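Local coordinates for protein sugar phosphate isomerase/epimerase (Parabacteroides distasonis, PDB 3L23) that binds a magnesium ion in a xylose isomerase-like TIM barrel and is probably a sugar phosphate isomerase or epimerase, at residues Phe146-Ser150 against Gly161-His165; Trp110-Ala115 against Val152-Ile158; Leu203-Pro208 against His234-Ile238. One frame throughout, in Å; residues are numbered along the deposited sequence.

Helix 136-155 takes part in interactions 1 and 2, and its N147 reaches interaction 3. Interaction 1 sets its inner face on strand 162-165, whose H165 reaches the magnesium ion together with D216, H242 and E275. Interaction 2 packs the end of the same helix on helix 103-119; its centre lies about 11 Å from that of interaction 1, and W110 touches both A149 and F162, with A149 CB 3.5 Å from W110 CD1. In interaction 3, also about 11 Å centre to centre from interaction 1, D207 N probably donates a hydrogen bond to N147 OD1 (2.9 Å). Interactions 2 and 3 do not touch, and interaction 3 stands away from the metal site.

Interaction 1 of 3, residues Phe146-Ser150 against Gly161-His165; sequences FNQAS and GFGYH. With MG (magnesium ion), chain B.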
loop_
_atom_site.group_PDB
_atom_site.type_symbol
_atom_site.label_atom_id
_atom_site.label_comp_id
_atom_site.label_asym_id
_atom_site.label_seq_id
_atom_site.Cartn_x
_atom_site.Cartn_y
_atom_site.Cartn_z
ATOM N N PHE A 146 15.637 -1.191 -2.822
ATOM C CA PHE A 146 14.676 -1.359 -1.728
ATOM C C PHE A 146 15.399 -1.687 -0.406
ATOM O O PHE A 146 15.049 -1.165 0.675
ATOM C CB PHE A 146 13.681 -2.471 -2.041
ATOM C CG PHE A 146 12.645 -2.147 -3.147
ATOM C CD1 PHE A 146 12.504 -0.881 -3.702
ATOM C CD2 PHE A 146 11.765 -3.142 -3.549
ATOM C CE1 PHE A 146 11.537 -0.642 -4.708
ATOM C CE2 PHE A 146 10.791 -2.900 -4.522
ATOM C CZ PHE A 146 10.681 -1.658 -5.082
ATOM N N ASN A 147 16.397 -2.574 -0.487
ATOM C CA ASN A 147 17.172 -2.954 0.705
ATOM C C ASN A 147 17.859 -1.707 1.288
ATOM O O ASN A 147 17.836 -1.486 2.492
ATOM C CB ASN A 147 18.244 -4.009 0.399
ATOM C CG ASN A 147 17.687 -5.401 0.220
ATOM O OD1 ASN A 147 16.607 -5.734 0.722
ATOM N ND2 ASN A 147 18.437 -6.241 -0.471
ATOM N N GLN A 148 18.450 -0.883 0.427
ATOM C CA GLN A 148 19.152 0.317 0.906
ATOM C C GLN A 148 18.148 1.350 1.422
ATOM O O GLN A 148 18.440 2.044 2.399
ATOM C CB GLN A 148 20.012 0.948 -0.172
ATOM C CG GLN A 148 20.871 2.056 0.417
ATOM C CD GLN A 148 21.816 2.722 -0.576
ATOM O OE1 GLN A 148 21.794 2.431 -1.776
ATOM N NE2 GLN A 148 22.632 3.634 -0.071
ATOM N N ALA A 149 16.982 1.472 0.777
ATOM C CA ALA A 149 15.915 2.388 1.248
ATOM C C ALA A 149 15.533 2.051 2.674
ATOM O O ALA A 149 15.347 2.939 3.496
ATOM C CB ALA A 149 14.659 2.347 0.328
ATOM N N SER A 150 15.426 0.756 2.974
ATOM C CA SER A 150 15.074 0.313 4.315
ATOM C C SER A 150 16.072 0.816 5.341
ATOM O O SER A 150 15.669 1.282 6.416
ATOM C CB SER A 150 14.982 -1.208 4.348
ATOM O OG SER A 150 14.850 -1.657 5.673
ATOM N N GLY A 161 11.209 -0.490 8.547
ATOM C CA GLY A 161 11.969 -0.425 7.313
ATOM C C GLY A 161 11.124 -0.079 6.091
ATOM O O GLY A 161 10.283 0.834 6.144
ATOM N N PHE A 162 11.336 -0.837 5.013
ATOM C CA PHE A 162 10.728 -0.567 3.711
ATOM C C PHE A 162 9.595 -1.550 3.437
ATOM O O PHE A 162 9.807 -2.773 3.443
ATOM C CB PHE A 162 11.793 -0.674 2.592
ATOM C CG PHE A 162 11.252 -0.439 1.216
ATOM C CD1 PHE A 162 11.165 0.858 0.694
ATOM C CD2 PHE A 162 10.808 -1.485 0.446
ATOM C CE1 PHE A 162 10.684 1.076 -0.595
ATOM C CE2 PHE A 162 10.293 -1.245 -0.846
ATOM C CZ PHE A 162 10.236 0.025 -1.339
ATOM N N GLY A 163 8.387 -1.032 3.223
ATOM C CA GLY A 163 7.268 -1.866 2.816
ATOM C C GLY A 163 6.957 -1.680 1.350
ATOM O O GLY A 163 7.081 -0.569 0.823
ATOM N N TYR A 164 6.476 -2.747 0.708
ATOM C CA TYR A 164 6.139 -2.725 -0.718
ATOM C C TYR A 164 4.718 -3.225 -0.969
ATOM O O TYR A 164 4.374 -4.345 -0.557
ATOM C CB TYR A 164 7.132 -3.580 -1.543
ATOM C CG TYR A 164 6.886 -3.414 -3.039
ATOM C CD1 TYR A 164 7.335 -2.299 -3.720
ATOM C CD2 TYR A 164 6.083 -4.333 -3.731
ATOM C CE1 TYR A 164 7.043 -2.133 -5.073
ATOM C CE2 TYR A 164 5.803 -4.168 -5.062
ATOM C CZ TYR A 164 6.285 -3.059 -5.713
ATOM O OH TYR A 164 6.029 -2.870 -7.046
ATOM N N HIS A 165 3.928 -2.404 -1.679
ATOM C CA HIS A 165 2.541 -2.726 -2.084
ATOM C C HIS A 165 2.491 -2.991 -3.582
ATOM O O HIS A 165 2.980 -2.213 -4.417
ATOM C CB HIS A 165 1.577 -1.585 -1.664
ATOM C CG HIS A 165 0.258 -1.560 -2.393
ATOM N ND1 HIS A 165 0.151 -1.153 -3.708
ATOM C CD2 HIS A 165 -1.011 -1.826 -1.984
ATOM C CE1 HIS A 165 -1.118 -1.190 -4.084
ATOM N NE2 HIS A 165 -1.846 -1.595 -3.055
HETATM MG MG MG B . -4.075 -1.425 -2.916
HETATM O O HOH W 1 -4.102 -1.017 -5.005
HETATM O O HOH W 2 -3.448 0.855 -2.957
#
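F146 lays its ring against that of F162 in an offset stack, centroids 4.5 Å apart and planes inclined by 27°, where helix 136-155 returns to strand 162-165 in a beta-alpha-beta unit of the TIM barrel. F162 CE2 and CZ lie over one face of the F146 ring, toward its rim, and CZ comes within 3.4 Å of F146 CD1. F162 CB points toward the helix, and with CG anti to the backbone N (chi1 179°) the ring swings to the carbonyl side, onto F146. F146 CB adds an off-centre CH-pi contact to F162, and A149 CB comes obliquely to F162 CD1 at 3.8 Å. Y164, two residues along the strand, adds a third ring to the cluster: F146 CE2 meets Y164 CD1 at 3.6 Å, the two planes inclined by 32° without stacking. Its hydroxyl is hydrogen-bonded to E170. Where the segments draw closest, S150 OG bonds to K210 O and sits 3.5 Å from G161 CA; a CB on G161 would collide with S150 OG, and its positive phi also suits glycine. Beyond the aromatic cluster the strand delivers H165 to the metal site, shared with D216, H242, E275 and two waters. H165 ND1 is hydrogen-bonded to P128 O, while NE2 binds the magnesium ion at 2.2 Å.

Interaction 2 of 3, residues Trp110-Ala115 against Val152-Ile158; sequences WKATAA and VIKAEGI. With EDO (1,2-ethanediol), chain E.
E156 lies against the neighbouring helix along its whole length, and its carboxylate meets carbon atoms rather than the ammonium of K111: CB lies 3.7 Å from A114 CB, and CG rests near the backbone O of K111. Its chain is bent at chi2 (-54°), which folds the carboxylate back along helix 103-119. There OE1 meets A115 CB at 3.6 Å, and OE2 lies beside the methylenes of K111, 3.5 Å from CE. K111 NZ remains 4.6 Å from E156 OE2, so the opposite charges are near neighbours without forming a salt bridge; any attraction between them is probably modest. Shortened to an alanine, this position is likely to lose its cover over the K111 methylenes and the A115 methyl, and K111 the nearby negative charge. These residues join two successive outer helices of the TIM barrel, 103-119 and 136-155, with small A114 allowing close approach: its CB is 3.8 Å from I153 CA. One turn before E156, V152 CG1, anti to its own backbone N (chi1 171°), presses on the backbone of K111, 3.4 Å from its N, and also touches W110 CB. Toward the barrel, I153 CD1 makes an off-centre CH-pi contact with the W110 six-membered ring, 4.3 Å from its centroid. L125 and Q127 of strand 124-127 also touch the W110 side chain. Helix 136-155 ends in a Schellman motif with G157 at positive phi, after which the chain turns inward and I158 CD1 packs 3.6 Å from A114 O.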
loop_
_atom_site.group_PDB
_atom_site.type_symbol
_atom_site.label_atom_id
_atom_site.label_comp_id
_atom_site.label_asym_id
_atom_site.label_seq_id
_atom_site.Cartn_x
_atom_site.Cartn_y
_atom_site.Cartn_z
ATOM N N TRP A 110 13.958 9.207 0.384
ATOM C CA TRP A 110 13.588 8.357 1.513
ATOM C C TRP A 110 13.984 9.000 2.856
ATOM O O TRP A 110 13.220 8.925 3.815
ATOM C CB TRP A 110 14.160 6.931 1.381
ATOM C CG TRP A 110 13.383 6.135 0.379
ATOM C CD1 TRP A 110 13.846 5.595 -0.754
ATOM C CD2 TRP A 110 11.976 5.827 0.437
ATOM N NE1 TRP A 110 12.837 4.968 -1.439
ATOM C CE2 TRP A 110 11.669 5.090 -0.724
ATOM C CE3 TRP A 110 10.956 6.104 1.361
ATOM C CZ2 TRP A 110 10.389 4.605 -0.975
ATOM C CZ3 TRP A 110 9.694 5.657 1.109
ATOM C CH2 TRP A 110 9.415 4.908 -0.058
ATOM N N LYS A 111 15.154 9.615 2.915
ATOM C CA LYS A 111 15.587 10.279 4.154
ATOM C C LYS A 111 14.575 11.359 4.601
ATOM O O LYS A 111 14.092 11.327 5.733
ATOM C CB LYS A 111 16.983 10.886 4.016
ATOM C CG LYS A 111 17.442 11.574 5.300
ATOM C CD LYS A 111 18.905 11.864 5.307
ATOM C CE LYS A 111 19.341 12.572 6.627
ATOM N NZ LYS A 111 20.698 13.030 6.492
ATOM N N ALA A 112 14.247 12.275 3.697
ATOM C CA ALA A 112 13.307 13.375 4.000
ATOM C C ALA A 112 11.912 12.864 4.314
ATOM O O ALA A 112 11.267 13.330 5.246
ATOM C CB ALA A 112 13.255 14.322 2.843
ATOM N N THR A 113 11.430 11.913 3.523
ATOM C CA THR A 113 10.105 11.345 3.716
ATOM C C THR A 113 9.994 10.541 5.020
ATOM O O THR A 113 9.011 10.689 5.759
ATOM C CB THR A 113 9.764 10.493 2.484
ATOM O OG1 THR A 113 9.867 11.357 1.338
ATOM C CG2 THR A 113 8.353 9.853 2.579
ATOM N N ALA A 114 10.986 9.722 5.320
ATOM C CA ALA A 114 10.990 8.919 6.540
ATOM C C ALA A 114 11.074 9.822 7.786
ATOM O O ALA A 114 10.378 9.569 8.784
ATOM C CB ALA A 114 12.151 7.901 6.528
ATOM N N ALA A 115 11.881 10.883 7.717
ATOM C CA ALA A 115 11.976 11.854 8.804
ATOM C C ALA A 115 10.606 12.454 9.109
ATOM O O ALA A 115 10.217 12.522 10.281
ATOM C CB ALA A 115 13.002 12.957 8.486
ATOM N N VAL A 152 17.941 3.492 5.130
ATOM C CA VAL A 152 17.683 4.928 5.265
ATOM C C VAL A 152 16.449 5.213 6.147
ATOM O O VAL A 152 16.488 6.076 7.006
ATOM C CB VAL A 152 17.506 5.582 3.880
ATOM C CG1 VAL A 152 17.015 7.018 4.013
ATOM C CG2 VAL A 152 18.816 5.502 3.116
ATOM N N ILE A 153 15.390 4.465 5.923
ATOM C CA ILE A 153 14.109 4.615 6.649
ATOM C C ILE A 153 14.263 4.286 8.139
ATOM O O ILE A 153 13.800 5.037 9.003
ATOM C CB ILE A 153 13.027 3.736 6.009
ATOM C CG1 ILE A 153 12.707 4.261 4.579
ATOM C CG2 ILE A 153 11.760 3.710 6.831
ATOM C CD1 ILE A 153 11.905 3.272 3.698
ATOM N N LYS A 154 14.948 3.187 8.436
ATOM C CA LYS A 154 15.164 2.796 9.844
ATOM C C LYS A 154 16.007 3.803 10.599
ATOM O O LYS A 154 15.770 4.044 11.795
ATOM C CB LYS A 154 15.797 1.403 9.937
ATOM C CG LYS A 154 14.918 0.266 9.485
ATOM C CD LYS A 154 15.462 -1.073 9.939
ATOM C CE LYS A 154 14.634 -2.240 9.399
ATOM N NZ LYS A 154 15.057 -3.526 10.024
ATOM N N ALA A 155 16.980 4.403 9.907
ATOM C CA ALA A 155 17.903 5.400 10.490
ATOM C C ALA A 155 17.195 6.702 10.853
ATOM O O ALA A 155 17.706 7.473 11.677
ATOM C CB ALA A 155 19.044 5.681 9.545
ATOM N N GLU A 156 16.063 6.971 10.203
ATOM C CA GLU A 156 15.201 8.105 10.536
ATOM C C GLU A 156 14.179 7.777 11.624
ATOM O O GLU A 156 13.432 8.670 12.063
ATOM C CB GLU A 156 14.487 8.633 9.281
ATOM C CG GLU A 156 15.435 9.217 8.260
ATOM C CD GLU A 156 16.347 10.280 8.830
ATOM O OE1 GLU A 156 15.847 11.129 9.600
ATOM O OE2 GLU A 156 17.568 10.265 8.531
ATOM N N GLY A 157 14.108 6.518 12.048
ATOM C CA GLY A 157 13.249 6.158 13.168
ATOM C C GLY A 157 12.043 5.297 12.922
ATOM O O GLY A 157 11.244 5.130 13.830
ATOM N N ILE A 158 11.894 4.755 11.716
ATOM C CA ILE A 158 10.776 3.873 11.384
ATOM C C ILE A 158 11.308 2.439 11.341
ATOM O O ILE A 158 11.866 2.008 10.346
ATOM C CB ILE A 158 10.117 4.302 10.060
ATOM C CG1 ILE A 158 9.638 5.769 10.184
ATOM C CG2 ILE A 158 8.945 3.405 9.707
ATOM C CD1 ILE A 158 8.920 6.310 8.950
HETATM C C1 EDO E . 9.596 14.712 -0.497
HETATM O O1 EDO E . 9.980 14.424 0.840
HETATM C C2 EDO E . 8.103 14.472 -0.569
HETATM O O2 EDO E . 7.491 15.219 -1.618
#

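Interaction 3 of 3, residues Leu203-Pro208 against His234-Ile238; sequences LKDTDP and HPDRI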
loop_
_atom_site.group_PDB
_atom_site.type_symbol
_atom_site.label_atom_id
_atom_site.label_comp_id
_atom_site.label_asym_id
_atom_site.label_seq_id
_atom_site.Cartn_x
_atom_site.Cartn_y
_atom_site.Cartn_z
ATOM N N LEU A 203 10.593 -11.074 -3.709
ATOM C CA LEU A 203 10.679 -11.887 -2.484
ATOM C C LEU A 203 12.060 -12.496 -2.343
ATOM O O LEU A 203 12.690 -12.418 -1.281
ATOM C CB LEU A 203 9.631 -12.984 -2.509
ATOM C CG LEU A 203 8.198 -12.493 -2.270
ATOM C CD1 LEU A 203 7.174 -13.515 -2.856
ATOM C CD2 LEU A 203 7.904 -12.125 -0.786
ATOM N N LYS A 204 12.550 -13.104 -3.402
ATOM C CA LYS A 204 13.846 -13.805 -3.320
ATOM C C LYS A 204 15.036 -12.910 -2.981
ATOM O O LYS A 204 15.954 -13.319 -2.231
ATOM C CB LYS A 204 14.132 -14.512 -4.646
ATOM C CG LYS A 204 15.387 -15.338 -4.642
ATOM C CD LYS A 204 15.523 -16.201 -5.871
ATOM C CE LYS A 204 15.723 -15.433 -7.132
ATOM N NZ LYS A 204 16.719 -16.234 -7.945
ATOM N N ASP A 205 15.057 -11.723 -3.571
ATOM C CA ASP A 205 16.240 -10.878 -3.582
ATOM C C ASP A 205 16.164 -9.621 -2.731
ATOM O O ASP A 205 17.060 -8.788 -2.801
ATOM C CB ASP A 205 16.567 -10.501 -5.022
ATOM C CG ASP A 205 17.081 -11.683 -5.831
ATOM O OD1 ASP A 205 17.756 -12.558 -5.253
ATOM O OD2 ASP A 205 16.836 -11.726 -7.045
ATOM N N THR A 206 15.130 -9.507 -1.915
ATOM C CA THR A 206 15.061 -8.478 -0.873
ATOM C C THR A 206 15.342 -9.193 0.451
ATOM O O THR A 206 15.054 -10.374 0.602
ATOM C CB THR A 206 13.748 -7.747 -0.813
ATOM O OG1 THR A 206 12.659 -8.673 -0.697
ATOM C CG2 THR A 206 13.589 -6.895 -2.062
ATOM N N ASP A 207 15.984 -8.486 1.359
ATOM C CA ASP A 207 16.453 -9.015 2.658
ATOM C C ASP A 207 15.240 -9.019 3.587
ATOM O O ASP A 207 14.686 -7.957 3.860
ATOM C CB ASP A 207 17.554 -8.096 3.174
ATOM C CG ASP A 207 18.154 -8.534 4.488
ATOM O OD1 ASP A 207 17.444 -9.179 5.293
ATOM O OD2 ASP A 207 19.357 -8.203 4.707
ATOM N N PRO A 208 14.840 -10.197 4.112
ATOM C CA PRO A 208 13.652 -10.211 4.986
ATOM C C PRO A 208 13.758 -9.405 6.268
ATOM O O PRO A 208 12.718 -9.081 6.859
ATOM C CB PRO A 208 13.487 -11.684 5.354
ATOM C CG PRO A 208 14.274 -12.430 4.376
ATOM C CD PRO A 208 15.413 -11.542 3.968
ATOM N N HIS A 234 4.862 -17.546 2.085
ATOM C CA HIS A 234 5.732 -16.471 2.586
ATOM C C HIS A 234 5.181 -15.761 3.811
ATOM O O HIS A 234 5.105 -14.517 3.854
ATOM C CB HIS A 234 5.986 -15.456 1.437
ATOM C CG HIS A 234 6.584 -16.070 0.207
ATOM N ND1 HIS A 234 7.922 -16.373 0.108
ATOM C CD2 HIS A 234 6.021 -16.489 -0.954
ATOM C CE1 HIS A 234 8.164 -16.956 -1.057
ATOM N NE2 HIS A 234 7.037 -17.009 -1.738
ATOM N N PRO A 235 4.846 -16.532 4.872
ATOM C CA PRO A 235 4.253 -15.949 6.081
ATOM C C PRO A 235 5.216 -15.013 6.788
ATOM O O PRO A 235 4.785 -14.163 7.548
ATOM C CB PRO A 235 3.975 -17.176 6.964
ATOM C CG PRO A 235 4.856 -18.218 6.493
ATOM C CD PRO A 235 5.062 -17.983 5.021
ATOM N N ASP A 236 6.509 -15.160 6.527
ATOM C CA ASP A 236 7.539 -14.286 7.094
ATOM C C ASP A 236 7.678 -12.915 6.395
ATOM O O ASP A 236 8.343 -12.016 6.930
ATOM C CB ASP A 236 8.913 -14.992 7.076
ATOM C CG ASP A 236 9.364 -15.482 5.656
ATOM O OD1 ASP A 236 8.543 -15.977 4.813
ATOM O OD2 ASP A 236 10.610 -15.441 5.422
ATOM N N ARG A 237 7.109 -12.779 5.202
ATOM C CA ARG A 237 7.326 -11.589 4.377
ATOM C C ARG A 237 6.102 -10.699 4.225
ATOM O O ARG A 237 6.236 -9.498 4.023
ATOM C CB ARG A 237 7.752 -12.030 2.974
ATOM C CG ARG A 237 8.935 -12.993 2.941
ATOM C CD ARG A 237 10.170 -12.463 3.662
ATOM N NE ARG A 237 10.616 -11.128 3.265
ATOM C CZ ARG A 237 11.298 -10.835 2.167
ATOM N NH1 ARG A 237 11.606 -11.751 1.278
ATOM N NH2 ARG A 237 11.670 -9.590 1.946
ATOM N N ILE A 238 4.911 -11.285 4.250
ATOM C CA ILE A 238 3.680 -10.505 4.008
ATOM C C ILE A 238 3.097 -10.106 5.353
ATOM O O ILE A 238 2.585 -10.969 6.065
ATOM C CB ILE A 238 2.672 -11.309 3.179
ATOM C CG1 ILE A 238 3.274 -11.625 1.787
ATOM C CG2 ILE A 238 1.357 -10.513 3.118
ATOM C CD1 ILE A 238 2.601 -12.789 1.029
HETATM O O HOH W 3 10.102 -9.507 5.603
HETATM O O HOH W 4 10.749 -11.085 8.284
#
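R237 brings its guanidinium to the end of helix 198-205 by bending at chi2 (-55°) and again at chi3, so that the group curls into the turn formed by residues 203-208. NH1 donates to L203 O at 2.9 Å, on a lone pair in the carbonyl plane, although the N-H points somewhat aside (136°). The bond from NH2 to T206 OG1 is straighter (162°); OG1 sits between the backbone N and carbonyl carbon of its own residue, where it meets NH2, and is bonded to M202 O as well. P208 CB lies over one face of the guanidinium, 3.6 Å from R237 NE, while L203 CD2 lies over the opposite face and packs along R237 CB. The other leucine methyl, CD1, sits over the face of the H234 imidazole, 3.8 Å from the ring centroid, in a CH-pi contact. A water bridges R237 NE and P208 O, and a second links P208 O to D236 O. L203 O, T206 OG1 and the first water meet the guanidinium edge; NH2 also bonds to V211 O of the adjacent barrel strand. The acceptors named are neutral, and D207 OD1 is 6.7 Å from R237 NH2, so the arginine's charge is probably met here mainly by carbonyl and hydroxyl dipoles.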